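Local coordinates for protein geranylgeranyl pyrophosphate synthase (Geoglobus acetivorans, PDB 5JFQ) that catalyses the magnesium-dependent addition of three isopentenyl diphosphate molecules to dimethylallyl diphosphate, giving mainly geranylgeranyl diphosphate and some farnesyl diphosphate, at residues R46-I51 with V178-S183. Residues are numbered along the deposited sequence; the frame is centred on the assembly and turned at random.
Sequences RLRPVI and VLIGIS
Arg48 reaches across from the first turn of helix 47-58 to helix 165-190, its CB and CG against Ser183 OG, its CD and NE against Leu179 and its guanidinium against Ile180. These two helices of the all-helical polyprenyl synthase fold run roughly parallel, with short-segment axes 8.7 Å apart at an angle of 30°. Packing is closest at the base of the arginine, where Arg48 CA lies 5.5 Å from Ser183 CA, consistent with the small serine side chain. Ser183 OG turns back along its own helix to donate a hydrogen bond to Leu179 O, in the carbonyl plane. Farther out, Leu179 CD2 meets Arg48 NE at 3.5 Å, the two side chains crossing at about a right angle, while Ile180 CG1 and CD1 lie over one guanidinium face, CD1 toward its rim. Ile51 makes the looser side, still buried, its CD1 3.9 Å from Ile180 CG2 and its CG2 4.0 Å from Ser183 CB. An alanine in place of Arg48 removes the guanidinium and would probably leave a gap beside Leu179 and Ile180 and weaken the likely diphosphate site. Apolar contacts, a weak hydrogen bond from Arg48 NH2 to Thr176 O and contact with His77 help hold a cation that probably binds isopentenyl diphosphate.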
ATOM      1  N   ARG B  46      12.591 -16.330  -3.601  1.00 68.03           N
ATOM      2  CA  ARG B  46      13.339 -15.123  -3.230  1.00 62.80           C
ATOM      3  C   ARG B  46      14.153 -14.576  -4.395  1.00 59.85           C
ATOM      4  O   ARG B  46      15.246 -14.043  -4.195  1.00 60.77           O
ATOM      5  CB  ARG B  46      14.267 -15.376  -2.034  1.00 60.87           C
ATOM      6  CG  ARG B  46      13.612 -16.075  -0.863  1.00 59.93           C
ATOM      7  CD  ARG B  46      12.734 -15.123  -0.103  1.00 61.91           C
ATOM      8  NE  ARG B  46      11.964 -15.807   0.926  1.00 59.84           N
ATOM      9  CZ  ARG B  46      10.642 -15.841   0.958  1.00 57.65           C
ATOM     10  NH1 ARG B  46       9.944 -15.214   0.024  1.00 62.12           N
ATOM     11  NH2 ARG B  46      10.017 -16.492   1.928  1.00 61.61           N
ATOM     12  N   LEU B  47      13.633 -14.704  -5.613  1.00 58.49           N
ATOM     13  CA  LEU B  47      14.424 -14.390  -6.796  1.00 55.88           C
ATOM     14  C   LEU B  47      14.914 -12.947  -6.776  1.00 61.31           C
ATOM     15  O   LEU B  47      16.125 -12.682  -6.850  1.00 62.08           O
ATOM     16  CB  LEU B  47      13.598 -14.653  -8.041  1.00 55.09           C
ATOM     17  CG  LEU B  47      14.353 -14.748  -9.357  1.00 63.65           C
ATOM     18  CD1 LEU B  47      15.618 -15.549  -9.168  1.00 62.29           C
ATOM     19  CD2 LEU B  47      13.438 -15.445 -10.354  1.00 70.82           C
ATOM     20  N   ARG B  48      13.977 -11.999  -6.679  1.00 60.82           N
ATOM     21  CA  ARG B  48      14.323 -10.578  -6.733  1.00 62.14           C
ATOM     22  C   ARG B  48      15.316 -10.156  -5.649  1.00 60.74           C
ATOM     23  O   ARG B  48      16.275  -9.432  -5.971  1.00 58.16           O
ATOM     24  CB  ARG B  48      13.029  -9.758  -6.692  1.00 59.26           C
ATOM     25  CG  ARG B  48      12.002 -10.230  -7.705  1.00 56.30           C
ATOM     26  CD  ARG B  48      10.570  -9.914  -7.287  1.00 55.65           C
ATOM     27  NE  ARG B  48       9.748  -9.598  -8.454  1.00 59.87           N
ATOM     28  CZ  ARG B  48       9.008 -10.490  -9.113  1.00 64.00           C
ATOM     29  NH1 ARG B  48       9.001 -11.752  -8.685  1.00 56.39           N
ATOM     30  NH2 ARG B  48       8.279 -10.123 -10.183  1.00 55.12           N
ATOM     31  N   PRO B  49      15.159 -10.547  -4.376  1.00 57.50           N
ATOM     32  CA  PRO B  49      16.231 -10.281  -3.400  1.00 60.70           C
ATOM     33  C   PRO B  49      17.609 -10.726  -3.864  1.00 64.08           C
ATOM     34  O   PRO B  49      18.586  -9.974  -3.724  1.00 58.85           O
ATOM     35  CB  PRO B  49      15.777 -11.079  -2.168  1.00 61.89           C
ATOM     36  CG  PRO B  49      14.319 -11.207  -2.308  1.00 55.86           C
ATOM     37  CD  PRO B  49      13.972 -11.144  -3.744  1.00 54.17           C
ATOM     38  N   VAL B  50      17.711 -11.951  -4.397  1.00 63.60           N
ATOM     39  CA  VAL B  50      18.999 -12.469  -4.848  1.00 62.79           C
ATOM     40  C   VAL B  50      19.528 -11.619  -5.991  1.00 61.79           C
ATOM     41  O   VAL B  50      20.731 -11.364  -6.091  1.00 60.22           O
ATOM     42  CB  VAL B  50      18.877 -13.956  -5.247  1.00 60.60           C
ATOM     43  CG1 VAL B  50      20.161 -14.448  -5.890  1.00 59.22           C
ATOM     44  CG2 VAL B  50      18.555 -14.802  -4.043  1.00 64.11           C
ATOM     45  N   ILE B  51      18.639 -11.147  -6.859  1.00 59.00           N
ATOM     46  CA  ILE B  51      19.107 -10.242  -7.896  1.00 60.97           C
ATOM     47  C   ILE B  51      19.659  -8.967  -7.275  1.00 63.39           C
ATOM     48  O   ILE B  51      20.608  -8.370  -7.800  1.00 65.11           O
ATOM     49  CB  ILE B  51      17.976  -9.974  -8.900  1.00 56.84           C
ATOM     50  CG1 ILE B  51      17.595 -11.294  -9.550  1.00 58.96           C
ATOM     51  CG2 ILE B  51      18.405  -8.969  -9.944  1.00 52.00           C
ATOM     52  CD1 ILE B  51      16.403 -11.238 -10.476  1.00 60.77           C
ATOM     53  N   VAL B 178       9.177  -4.489 -14.003  1.00 61.00           N
ATOM     54  CA  VAL B 178       9.816  -3.381 -13.286  1.00 54.91           C
ATOM     55  C   VAL B 178      10.230  -3.804 -11.886  1.00 50.57           C
ATOM     56  O   VAL B 178      11.292  -3.401 -11.405  1.00 58.55           O
ATOM     57  CB  VAL B 178       8.919  -2.128 -13.246  1.00 55.85           C
ATOM     58  CG1 VAL B 178       8.792  -1.490 -14.635  1.00 52.96           C
ATOM     59  CG2 VAL B 178       7.552  -2.425 -12.606  1.00 56.73           C
ATOM     60  N   LEU B 179       9.425  -4.616 -11.203  1.00 45.27           N
ATOM     61  CA  LEU B 179       9.900  -5.077  -9.903  1.00 49.96           C
ATOM     62  C   LEU B 179      11.169  -5.900 -10.053  1.00 55.28           C
ATOM     63  O   LEU B 179      12.004  -5.928  -9.144  1.00 53.87           O
ATOM     64  CB  LEU B 179       8.836  -5.875  -9.152  1.00 47.45           C
ATOM     65  CG  LEU B 179       9.171  -6.070  -7.672  1.00 46.16           C
ATOM     66  CD1 LEU B 179       9.316  -4.726  -7.005  1.00 47.53           C
ATOM     67  CD2 LEU B 179       8.134  -6.894  -6.951  1.00 44.34           C
ATOM     68  N   ILE B 180      11.350  -6.557 -11.197  1.00 59.95           N
ATOM     69  CA  ILE B 180      12.610  -7.252 -11.396  1.00 59.67           C
ATOM     70  C   ILE B 180      13.681  -6.278 -11.843  1.00 57.20           C
ATOM     71  O   ILE B 180      14.846  -6.432 -11.475  1.00 59.75           O
ATOM     72  CB  ILE B 180      12.441  -8.410 -12.386  1.00 59.50           C
ATOM     73  CG1 ILE B 180      11.303  -9.314 -11.905  1.00 57.29           C
ATOM     74  CG2 ILE B 180      13.741  -9.185 -12.476  1.00 58.36           C
ATOM     75  CD1 ILE B 180      11.091 -10.574 -12.722  1.00 58.12           C
ATOM     76  N   GLY B 181      13.311  -5.253 -12.610  1.00 57.13           N
ATOM     77  CA  GLY B 181      14.274  -4.218 -12.966  1.00 59.51           C
ATOM     78  C   GLY B 181      14.841  -3.482 -11.760  1.00 60.25           C
ATOM     79  O   GLY B 181      16.051  -3.245 -11.668  1.00 58.37           O
ATOM     80  N   ILE B 182      13.975  -3.100 -10.817  1.00 57.97           N
ATOM     81  CA  ILE B 182      14.462  -2.321  -9.687  1.00 57.26           C
ATOM     82  C   ILE B 182      15.237  -3.203  -8.721  1.00 57.40           C
ATOM     83  O   ILE B 182      16.128  -2.710  -8.017  1.00 55.82           O
ATOM     84  CB  ILE B 182      13.315  -1.576  -8.982  1.00 52.82           C
ATOM     85  CG1 ILE B 182      13.891  -0.701  -7.866  1.00 54.51           C
ATOM     86  CG2 ILE B 182      12.305  -2.552  -8.425  1.00 51.83           C
ATOM     87  CD1 ILE B 182      12.982   0.376  -7.390  1.00 49.10           C
ATOM     88  N   SER B 183      14.933  -4.507  -8.680  1.00 51.04           N
ATOM     89  CA  SER B 183      15.790  -5.459  -7.968  1.00 56.53           C
ATOM     90  C   SER B 183      17.258  -5.268  -8.335  1.00 58.71           C
ATOM     91  O   SER B 183      18.123  -5.137  -7.462  1.00 57.09           O
ATOM     92  CB  SER B 183      15.365  -6.895  -8.273  1.00 58.23           C
ATOM     93  OG  SER B 183      13.980  -7.078  -8.078  1.00 65.19           O
TER